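Local coordinates for ABC transporter substrate-binding protein (Streptococcus pneumoniae, PDB 4OHN) that binds histidine between its two lobes and probably delivers it, or a related amino acid, to a membrane-bound ABC importer, at residues A[84-89]-A[206-211]; A[102-107]-A[177-182]; A[26-31]-A[159-164]. All coordinates share one frame; numbering follows the deposited sequence. Where two conformers were deposited one is given.

Contact 1: residues A[84-89]-A[206-211]; sequences GYSATD and EAFAVG. With HIS (histidine), chain B; ACT (acetate ion), chain D.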
loop_
_atom_site.group_PDB
_atom_site.type_symbol
_atom_site.label_atom_id
_atom_site.label_comp_id
_atom_site.label_asym_id
_atom_site.label_seq_id
_atom_site.Cartn_x
_atom_site.Cartn_y
_atom_site.Cartn_z
ATOM N N GLY A 84 0.274 -1.317 -3.114
ATOM C CA GLY A 84 1.020 -0.380 -2.293
ATOM C C GLY A 84 1.662 -1.065 -1.099
ATOM O O GLY A 84 1.590 -0.559 0.031
ATOM N N TYR A 85 2.304 -2.201 -1.365
ATOM C CA TYR A 85 2.856 -3.026 -0.302
ATOM C C TYR A 85 4.258 -2.515 0.048
ATOM O O TYR A 85 5.205 -2.648 -0.742
ATOM C CB TYR A 85 2.870 -4.483 -0.746
ATOM C CG TYR A 85 3.239 -5.533 0.281
ATOM C CD1 TYR A 85 2.791 -5.478 1.595
ATOM C CD2 TYR A 85 3.982 -6.633 -0.090
ATOM C CE1 TYR A 85 3.098 -6.482 2.505
ATOM C CE2 TYR A 85 4.292 -7.631 0.807
ATOM C CZ TYR A 85 3.855 -7.552 2.101
ATOM O OH TYR A 85 4.194 -8.557 2.953
ATOM N N SER A 86 4.413 -1.944 1.234
ATOM C CA SER A 86 5.678 -1.338 1.643
ATOM C C SER A 86 6.725 -2.391 1.946
ATOM O O SER A 86 6.486 -3.319 2.731
ATOM C CB SER A 86 5.452 -0.468 2.868
ATOM O OG SER A 86 4.504 0.541 2.546
ATOM N N ALA A 87 7.891 -2.238 1.326
ATOM C CA ALA A 87 8.996 -3.186 1.471
ATOM C C ALA A 87 9.834 -2.823 2.667
ATOM O O ALA A 87 10.727 -1.975 2.582
ATOM C CB ALA A 87 9.849 -3.210 0.204
ATOM N N THR A 88 9.536 -3.455 3.791
ATOM C CA THR A 88 10.189 -3.151 5.062
ATOM C C THR A 88 11.100 -4.287 5.495
ATOM O O THR A 88 10.929 -5.424 5.076
ATOM C CB THR A 88 9.147 -2.921 6.164
ATOM O OG1 THR A 88 8.498 -4.155 6.460
ATOM C CG2 THR A 88 8.101 -1.893 5.729
ATOM N N ASP A 89 12.070 -3.976 6.352
ATOM C CA ASP A 89 12.993 -4.987 6.843
ATOM C C ASP A 89 12.278 -6.113 7.553
ATOM O O ASP A 89 12.618 -7.272 7.376
ATOM C CB ASP A 89 14.000 -4.370 7.816
ATOM C CG ASP A 89 15.055 -3.534 7.122
ATOM O OD1 ASP A 89 15.163 -3.599 5.881
ATOM O OD2 ASP A 89 15.795 -2.819 7.828
ATOM N N GLU A 206 9.314 5.099 2.731
ATOM C CA GLU A 206 9.087 3.735 2.315
ATOM C C GLU A 206 9.221 3.660 0.779
ATOM O O GLU A 206 9.266 4.676 0.065
ATOM C CB GLU A 206 7.678 3.258 2.735
ATOM C CG GLU A 206 7.456 3.036 4.264
ATOM C CD GLU A 206 6.029 2.616 4.618
ATOM O OE1 GLU A 206 5.151 2.813 3.765
ATOM O OE2 GLU A 206 5.788 2.082 5.732
ATOM N N ALA A 207 9.287 2.432 0.293
ATOM C CA ALA A 207 9.065 2.132 -1.111
ATOM C C ALA A 207 8.108 0.963 -1.225
ATOM O O ALA A 207 8.105 0.051 -0.401
ATOM C CB ALA A 207 10.360 1.827 -1.812
ATOM N N PHE A 208 7.298 1.010 -2.270
ATOM C CA PHE A 208 6.391 -0.069 -2.603
ATOM C C PHE A 208 7.092 -1.081 -3.494
ATOM O O PHE A 208 7.869 -0.729 -4.391
ATOM C CB PHE A 208 5.191 0.461 -3.391
ATOM C CG PHE A 208 4.255 1.377 -2.622
ATOM C CD1 PHE A 208 4.107 1.315 -1.251
ATOM C CD2 PHE A 208 3.446 2.267 -3.325
ATOM C CE1 PHE A 208 3.210 2.143 -0.597
ATOM C CE2 PHE A 208 2.555 3.086 -2.668
ATOM C CZ PHE A 208 2.435 3.026 -1.309
ATOM N N ALA A 209 6.812 -2.353 -3.260
ATOM C CA ALA A 209 7.316 -3.431 -4.094
ATOM C C ALA A 209 6.264 -4.541 -4.089
ATOM O O ALA A 209 5.218 -4.453 -3.436
ATOM C CB ALA A 209 8.668 -3.938 -3.574
ATOM N N VAL A 210 6.540 -5.608 -4.833
ATOM C CA VAL A 210 5.639 -6.739 -4.946
ATOM C C VAL A 210 6.153 -7.872 -4.085
ATOM O O VAL A 210 7.325 -8.235 -4.185
ATOM C CB VAL A 210 5.524 -7.199 -6.411
ATOM C CG1 VAL A 210 4.473 -8.297 -6.535
ATOM C CG2 VAL A 210 5.174 -6.023 -7.318
ATOM N N GLY A 211 5.288 -8.417 -3.237
ATOM C CA GLY A 211 5.672 -9.504 -2.355
ATOM C C GLY A 211 5.301 -10.873 -2.870
ATOM O O GLY A 211 4.188 -11.058 -3.363
HETATM N N HIS B . 1.613 0.605 2.595
HETATM C CA HIS B . 0.936 -0.001 3.768
HETATM C C HIS B . 1.312 -1.459 3.912
HETATM O O HIS B . 2.060 -1.984 3.057
HETATM C CB HIS B . -0.594 0.232 3.753
HETATM C CG HIS B . -1.408 -0.625 2.829
HETATM N ND1 HIS B . -2.673 -1.061 3.191
HETATM C CD2 HIS B . -1.222 -1.046 1.553
HETATM C CE1 HIS B . -3.207 -1.736 2.192
HETATM N NE2 HIS B . -2.351 -1.737 1.182
HETATM O OXT HIS B . 0.859 -2.068 4.904
HETATM C C ACT D . 3.665 -9.239 6.277
HETATM O O ACT D . 3.226 -8.432 5.448
HETATM O OXT ACT D . 3.332 -9.016 7.460
HETATM C CH3 ACT D . 4.535 -10.388 5.865
HETATM O O HOH W 1 2.680 -3.360 -3.980
HETATM O O HOH W 2 10.810 0.642 1.904
#

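Contact 2: residues A[102-107]-A[177-182]; sequences MKNEQV and LIDRVY. With HIS (histidine), chain B.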
loop_
_atom_site.group_PDB
_atom_site.type_symbol
_atom_site.label_atom_id
_atom_site.label_comp_id
_atom_site.label_asym_id
_atom_site.label_seq_id
_atom_site.Cartn_x
_atom_site.Cartn_y
_atom_site.Cartn_z
ATOM N N MET A 102 7.928 2.512 -6.589
ATOM C CA MET A 102 7.367 3.812 -6.162
ATOM C C MET A 102 7.792 4.163 -4.724
ATOM O O MET A 102 7.764 3.300 -3.847
ATOM C CB MET A 102 5.832 3.748 -6.235
ATOM C CG MET A 102 5.105 5.086 -6.054
ATOM S SD MET A 102 3.294 4.975 -6.131
ATOM C CE MET A 102 3.019 4.153 -7.691
ATOM N N LYS A 103 8.152 5.422 -4.463
ATOM C CA LYS A 103 8.378 5.863 -3.095
ATOM C C LYS A 103 7.053 6.160 -2.413
ATOM O O LYS A 103 6.049 6.456 -3.052
ATOM C CB LYS A 103 9.252 7.120 -3.065
ATOM C CG LYS A 103 10.595 6.944 -3.771
ATOM C CD LYS A 103 11.378 5.765 -3.208
ATOM C CE LYS A 103 12.705 5.585 -3.918
ATOM N NZ LYS A 103 13.560 4.587 -3.225
ATOM N N ASN A 104 7.072 6.126 -1.085
ATOM C CA ASN A 104 5.898 6.447 -0.296
ATOM C C ASN A 104 6.352 6.973 1.047
ATOM O O ASN A 104 7.493 6.740 1.455
ATOM C CB ASN A 104 5.047 5.193 -0.124
ATOM C CG ASN A 104 3.785 5.430 0.687
ATOM O OD1 ASN A 104 2.961 6.334 0.382
ATOM N ND2 ASN A 104 3.675 4.679 1.784
ATOM N N GLU A 105 5.483 7.718 1.710
ATOM C CA GLU A 105 5.759 8.231 3.042
ATOM C C GLU A 105 4.543 8.036 3.903
ATOM O O GLU A 105 3.425 8.055 3.413
ATOM C CB GLU A 105 6.114 9.716 3.012
ATOM C CG GLU A 105 7.377 10.047 2.207
ATOM C CD GLU A 105 7.161 10.048 0.693
ATOM O OE1 GLU A 105 6.170 10.647 0.216
ATOM O OE2 GLU A 105 7.993 9.457 -0.028
ATOM N N GLN A 106 4.773 7.787 5.178
ATOM C CA GLN A 106 3.711 7.773 6.169
ATOM C C GLN A 106 3.475 9.197 6.653
ATOM O O GLN A 106 4.414 9.947 6.979
ATOM C CB GLN A 106 4.051 6.828 7.311
ATOM C CG GLN A 106 4.248 5.368 6.876
ATOM C CD GLN A 106 2.971 4.720 6.396
ATOM O OE1 GLN A 106 1.903 4.902 6.985
ATOM N NE2 GLN A 106 3.062 3.972 5.308
ATOM N N VAL A 107 2.226 9.601 6.637
ATOM C CA VAL A 107 1.842 10.948 7.055
ATOM C C VAL A 107 0.777 10.857 8.133
ATOM O O VAL A 107 0.104 9.833 8.318
ATOM C CB VAL A 107 1.284 11.802 5.882
ATOM C CG1 VAL A 107 2.403 12.156 4.874
ATOM C CG2 VAL A 107 0.141 11.127 5.184
ATOM N N LEU A 177 -2.616 7.955 11.081
ATOM C CA LEU A 177 -1.346 7.613 10.440
ATOM C C LEU A 177 -1.640 6.791 9.193
ATOM O O LEU A 177 -2.246 5.723 9.293
ATOM C CB LEU A 177 -0.478 6.834 11.427
ATOM C CG LEU A 177 0.955 6.495 10.999
ATOM C CD1 LEU A 177 1.757 7.769 10.744
ATOM C CD2 LEU A 177 1.629 5.638 12.059
ATOM N N ILE A 178 -1.227 7.267 8.037
ATOM C CA ILE A 178 -1.682 6.724 6.760
ATOM C C ILE A 178 -0.677 7.003 5.645
ATOM O O ILE A 178 0.086 7.965 5.695
ATOM C CB ILE A 178 -3.085 7.305 6.426
ATOM C CG1 ILE A 178 -3.664 6.728 5.128
ATOM C CG2 ILE A 178 -3.049 8.818 6.385
ATOM C CD1 ILE A 178 -5.137 7.082 4.921
ATOM N N ASP A 179 -0.658 6.161 4.623
ATOM C CA ASP A 179 0.169 6.385 3.454
ATOM C C ASP A 179 -0.182 7.684 2.744
ATOM O O ASP A 179 -1.346 7.961 2.479
ATOM C CB ASP A 179 0.002 5.215 2.469
ATOM C CG ASP A 179 0.277 3.896 3.108
ATOM O OD1 ASP A 179 -0.508 3.482 3.966
ATOM O OD2 ASP A 179 1.290 3.276 2.740
ATOM N N ARG A 180 0.833 8.467 2.381
ATOM C CA ARG A 180 0.616 9.722 1.678
ATOM C C ARG A 180 -0.088 9.506 0.345
ATOM O O ARG A 180 -0.948 10.280 -0.029
ATOM C CB ARG A 180 1.932 10.474 1.497
ATOM C CG ARG A 180 1.766 11.945 1.081
ATOM C CD ARG A 180 3.109 12.684 1.203
ATOM N NE ARG A 180 2.967 14.118 1.421
ATOM C CZ ARG A 180 3.945 14.901 1.866
ATOM N NH1 ARG A 180 5.129 14.385 2.155
ATOM N NH2 ARG A 180 3.741 16.199 2.031
ATOM N N VAL A 181 0.256 8.453 -0.397
ATOM C CA VAL A 181 -0.389 8.266 -1.698
ATOM C C VAL A 181 -1.880 8.073 -1.539
ATOM O O VAL A 181 -2.668 8.552 -2.338
ATOM C CB VAL A 181 0.166 7.083 -2.531
ATOM C CG1 VAL A 181 1.643 7.287 -2.835
ATOM C CG2 VAL A 181 -0.107 5.729 -1.853
ATOM N N TYR A 182 -2.277 7.365 -0.495
ATOM C CA TYR A 182 -3.701 7.184 -0.260
ATOM C C TYR A 182 -4.354 8.505 0.129
ATOM O O TYR A 182 -5.361 8.906 -0.450
ATOM C CB TYR A 182 -3.907 6.111 0.813
ATOM C CG TYR A 182 -5.344 5.757 1.130
ATOM C CD1 TYR A 182 -5.826 4.477 0.980
ATOM C CD2 TYR A 182 -6.231 6.701 1.584
ATOM C CE1 TYR A 182 -7.156 4.176 1.282
ATOM C CE2 TYR A 182 -7.501 6.408 1.859
ATOM C CZ TYR A 182 -7.969 5.170 1.710
ATOM O OH TYR A 182 -9.313 4.941 2.029
HETATM N N HIS B . 1.613 0.605 2.595
HETATM C CA HIS B . 0.936 -0.001 3.768
HETATM C C HIS B . 1.312 -1.459 3.912
HETATM O O HIS B . 2.060 -1.984 3.057
HETATM C CB HIS B . -0.594 0.232 3.753
HETATM C CG HIS B . -1.408 -0.625 2.829
HETATM N ND1 HIS B . -2.673 -1.061 3.191
HETATM C CD2 HIS B . -1.222 -1.046 1.553
HETATM C CE1 HIS B . -3.207 -1.736 2.192
HETATM N NE2 HIS B . -2.351 -1.737 1.182
HETATM O OXT HIS B . 0.859 -2.068 4.904
HETATM O O HOH W 3 0.407 2.624 6.518
#

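Contact 3: residues A[26-31]-A[159-164]; sequences STFVPM and QTFNEA. With HIS (histidine), chain B.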
loop_
_atom_site.group_PDB
_atom_site.type_symbol
_atom_site.label_atom_id
_atom_site.label_comp_id
_atom_site.label_asym_id
_atom_site.label_seq_id
_atom_site.Cartn_x
_atom_site.Cartn_y
_atom_site.Cartn_z
ATOM N N SER A 26 -8.912 -4.072 -1.167
ATOM C CA SER A 26 -9.702 -3.438 -2.216
ATOM C C SER A 26 -10.257 -2.072 -1.850
ATOM O O SER A 26 -11.081 -1.539 -2.581
ATOM C CB SER A 26 -10.824 -4.356 -2.678
ATOM O OG SER A 26 -11.719 -4.540 -1.615
ATOM N N THR A 27 -9.778 -1.487 -0.754
ATOM C CA THR A 27 -10.029 -0.079 -0.480
ATOM C C THR A 27 -8.805 0.800 -0.697
ATOM O O THR A 27 -8.910 2.010 -0.539
ATOM C CB THR A 27 -10.507 0.158 0.963
ATOM O OG1 THR A 27 -9.467 -0.096 1.927
ATOM C CG2 THR A 27 -11.710 -0.666 1.312
ATOM N N PHE A 28 -7.645 0.229 -1.040
ATOM C CA PHE A 28 -6.406 1.016 -0.977
ATOM C C PHE A 28 -6.163 1.848 -2.247
ATOM O O PHE A 28 -5.417 1.465 -3.146
ATOM C CB PHE A 28 -5.213 0.136 -0.630
ATOM C CG PHE A 28 -4.010 0.938 -0.176
ATOM C CD1 PHE A 28 -3.968 1.479 1.084
ATOM C CD2 PHE A 28 -2.951 1.171 -1.022
ATOM C CE1 PHE A 28 -2.893 2.235 1.505
ATOM C CE2 PHE A 28 -1.865 1.929 -0.603
ATOM C CZ PHE A 28 -1.843 2.467 0.667
ATOM N N VAL A 29 -6.790 3.013 -2.290
ATOM C CA VAL A 29 -6.621 3.946 -3.393
ATOM C C VAL A 29 -5.245 4.587 -3.333
ATOM O O VAL A 29 -4.666 4.737 -2.261
ATOM C CB VAL A 29 -7.671 5.082 -3.371
ATOM C CG1 VAL A 29 -9.075 4.550 -3.526
ATOM C CG2 VAL A 29 -7.582 5.927 -2.079
ATOM N N PRO A 30 -4.689 4.983 -4.481
ATOM C CA PRO A 30 -5.152 4.719 -5.838
ATOM C C PRO A 30 -4.518 3.450 -6.403
ATOM O O PRO A 30 -4.424 3.318 -7.623
ATOM C CB PRO A 30 -4.611 5.928 -6.592
ATOM C CG PRO A 30 -3.287 6.156 -5.959
ATOM C CD PRO A 30 -3.439 5.764 -4.490
ATOM N N MET A 31 -4.088 2.528 -5.544
ATOM C CA MET A 31 -3.283 1.396 -6.009
ATOM C C MET A 31 -4.140 0.255 -6.526
ATOM O O MET A 31 -3.873 -0.299 -7.600
ATOM C CB MET A 31 -2.370 0.919 -4.875
ATOM C CG MET A 31 -1.516 2.036 -4.224
ATOM S SD MET A 31 -0.587 3.065 -5.404
ATOM C CE MET A 31 0.678 1.896 -5.920
ATOM N N GLN A 159 -9.481 -2.118 10.175
ATOM C CA GLN A 159 -9.148 -3.010 9.070
ATOM C C GLN A 159 -8.778 -2.229 7.811
ATOM O O GLN A 159 -7.839 -2.603 7.097
ATOM C CB GLN A 159 -10.290 -3.966 8.756
ATOM C CG GLN A 159 -9.850 -5.143 7.895
ATOM C CD GLN A 159 -10.987 -5.952 7.294
ATOM O OE1 GLN A 159 -10.840 -7.146 7.045
ATOM N NE2 GLN A 159 -12.128 -5.314 7.065
ATOM N N THR A 160 -9.513 -1.155 7.551
ATOM C CA THR A 160 -9.348 -0.332 6.339
ATOM C C THR A 160 -9.160 1.129 6.704
ATOM O O THR A 160 -9.676 1.630 7.717
ATOM C CB THR A 160 -10.575 -0.395 5.399
ATOM O OG1 THR A 160 -11.703 0.283 5.980
ATOM C CG2 THR A 160 -10.906 -1.837 5.066
ATOM N N PHE A 161 -8.448 1.855 5.850
ATOM C CA PHE A 161 -8.322 3.291 6.026
ATOM C C PHE A 161 -9.653 4.023 5.839
ATOM O O PHE A 161 -9.853 5.093 6.445
ATOM C CB PHE A 161 -7.237 3.833 5.098
ATOM C CG PHE A 161 -5.841 3.585 5.599
ATOM C CD1 PHE A 161 -5.426 4.087 6.821
ATOM C CD2 PHE A 161 -4.938 2.871 4.843
ATOM C CE1 PHE A 161 -4.139 3.891 7.261
ATOM C CE2 PHE A 161 -3.655 2.668 5.286
ATOM C CZ PHE A 161 -3.256 3.165 6.493
ATOM N N ASN A 162 -10.558 3.492 5.027
ATOM C CA ASN A 162 -11.816 4.192 4.796
ATOM C C ASN A 162 -12.594 4.353 6.085
ATOM O O ASN A 162 -13.150 5.418 6.369
ATOM C CB ASN A 162 -12.644 3.473 3.757
ATOM C CG ASN A 162 -11.932 3.358 2.460
ATOM O OD1 ASN A 162 -10.845 2.797 2.412
ATOM N ND2 ASN A 162 -12.503 3.905 1.413
ATOM N N GLU A 163 -12.646 3.300 6.883
ATOM C CA GLU A 163 -13.315 3.391 8.169
ATOM C C GLU A 163 -12.598 4.353 9.087
ATOM O O GLU A 163 -13.229 5.141 9.785
ATOM C CB GLU A 163 -13.413 2.014 8.830
ATOM C CG GLU A 163 -14.223 2.064 10.101
ATOM C CD GLU A 163 -14.115 0.829 10.962
ATOM O OE1 GLU A 163 -13.441 -0.155 10.575
ATOM O OE2 GLU A 163 -14.746 0.829 12.045
ATOM N N ALA A 164 -11.270 4.270 9.124
ATOM C CA ALA A 164 -10.489 5.171 9.960
ATOM C C ALA A 164 -10.776 6.636 9.597
ATOM O O ALA A 164 -10.869 7.510 10.464
ATOM C CB ALA A 164 -9.014 4.879 9.816
HETATM N N HIS B . 1.613 0.605 2.595
HETATM C CA HIS B . 0.936 -0.001 3.768
HETATM C C HIS B . 1.312 -1.459 3.912
HETATM O O HIS B . 2.060 -1.984 3.057
HETATM C CB HIS B . -0.594 0.232 3.753
HETATM C CG HIS B . -1.408 -0.625 2.829
HETATM N ND1 HIS B . -2.673 -1.061 3.191
HETATM C CD2 HIS B . -1.222 -1.046 1.553
HETATM C CE1 HIS B . -3.207 -1.736 2.192
HETATM N NE2 HIS B . -2.351 -1.737 1.182
HETATM O OXT HIS B . 0.859 -2.068 4.904
HETATM O O HOH W 4 -11.482 3.029 -1.222
HETATM O O HOH W 5 -7.346 0.682 3.424
#

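Contact 1: residues A[84-89]-A[206-211]
Ser86 and Phe208 face each other in a single beta bridge, CA to CA 4.5 Å, where the loop 84-89 passes nearly at right angles to the strand 206-211. The loop is part of the ligand pocket of a periplasmic-binding-protein fold, the two-lobed architecture of the family 3 solute-binding proteins. Two straight backbone bonds hold the bridge: Ala209 N donates to Tyr85 O (3.0 Å), and Ala87 N donates to Ala207 O (2.9 Å). A water on each flank extends the pairing, one between Tyr85 N and Ala209 O, the other between Ala87 O and Ala207 N.

The ring of Phe208 lies flat against Gly84, whose CA stands 3.5 Å from the ring centroid and only 3° off the normal, a CH-pi contact. The carbonyl O of Gly84 and the hydroxyl of Ser86 both accept from the amino group of the bound histidine. Ser86 is doubly used. With OG beside its own backbone N (chi1 -59°), the hydroxyl accepts from the ligand and donates to Glu206 OE1 at 2.7 Å, reaching that oxygen from above the carboxylate plane. Asn104 and Gln106 also donate to Glu206 OE1, and Ser134 binds OE2, so the carboxylate is anchored in a second shell that probably orients the Ser86 hydroxyl and would tend to favour the ligand's ammonium charge.

The backbone N of Ser86 donates to the ligand's carboxylate atom O at 3.0 Å, next to the amino group. Ala87 CB packs against Ala209 CB. The Tyr85 ring turns its edge to the backbone of Gly211, and its far end is occupied by an acetate, probably from the crystallisation liquor: Tyr85 OH donates to acetate O at 2.7 Å.

Contact 2: residues A[102-107]-A[177-182]
Val107 and Ile178 form an antiparallel hydrogen-bonded pair, joined both ways: Val107 N donates to Ile178 O and Ile178 N to Val107 O, each at 2.9 Å. They belong to the mixed sheet of this periplasmic-binding-protein fold, in which strand 102-111 lies beside strand 175-179. Gln106 and Asp179 make the adjoining non-hydrogen-bonded pair. One residue further on, where helix 180-189 starts, Arg180 N gives a 2.8 Å bond to Glu105 O.

The carboxylate of Asp179 is the polar centre. OD2 accepts from the amino group of the bound histidine at 2.7 Å. Asn104 ND2 and Gln106 NE2 add only weak, bent bonds to the same oxygen; the stronger partner of both amides is Glu206 OE1. The amide plane of Asn104 is turned only 16° from that of the Asp179 carboxylate, whereas Gln106, bent at chi2 (-68°), sets its amide almost perpendicular to it. The other oxygen, Asp179 OD1, is tied to Gln106 OE1 by a water that donates to both. Two carboxylates thus share these amides beside the ligand's ammonium, which they would be expected to stabilise.

Val107 and Ile178 point to the other face of the sheet, and Arg180, extended from CG to NE, crosses Val107 at about a right angle. Val107 CG1 lies over one face of the guanidinium, 4.0 Å from Arg180 NE and 3.8 Å from Arg180 CD.

Contact 3: residues A[26-31]-A[159-164]
Phe28 and Phe161 are brought together by different chi1 values: CG of Phe28 lies anti to the backbone N (-164°), while CG of Phe161 stands beside its own backbone N (-78°). The rings approach at one corner, Phe28 CE1 lying 3.9 Å from Phe161 CE2, with Phe161 reaching Phe28 at its edge and near its plane. Over one face of Phe28 lies the imidazole of the bound histidine, its plane nearly parallel to the ring, with CD2 of the ligand 3.5 Å above the plane at the ring centre. The edge of Phe161 meets the ligand's CB. Phe28 itself is the centre of an inverse gamma turn.

The contact spans the cleft between the two lobes of the periplasmic-binding-protein fold, with 26-31 on one side and the start of helix 161-169 on the other, as expected for the closed, ligand-bound form. Tyr182 packs its ring against both phenylalanines.

Away from the ligand two waters bridge the segments, and no direct hydrogen bond joins them. One water donates to Thr27 OG1 (2.7 Å) and accepts from Phe161 N (2.9 Å), the first amide of the helix; a second donates to Thr27 O and accepts from Asn162 ND2. Thr27 OG1 is also held by Asp25, and Asn162 OD1 by Tyr182 OH, while Thr27 CB comes close to Asn162 OD1. Thr160 is the N-cap: it presents CB and CG2 to Thr27, and its OG1 accepts from Glu163 N at 3.3 Å.

How the contacts relate
All three contacts surround the bound histidine. Contacts 1 and 2, with centres about 11 Å apart, share one sheet, in which strands 206-212 and 102-111 are neighbours; Glu206 N and Phe208 N probably bond to Asn104 O and Met102 O. The centre of contact 3 is about 16 Å from that of contact 1 and about 12 Å from that of contact 2; it meets them through Met31 packing on Phe208 and through Asn162, probably bonded to Tyr182. Along the chain contact 2 is nested within the loop closed by contact 1, whereas contact 3 interleaves with both. Contacts 1 and 2 meet at the ligand's amino group, contact 1 also holding its carboxylate, and contact 3 covers the imidazole across the cleft.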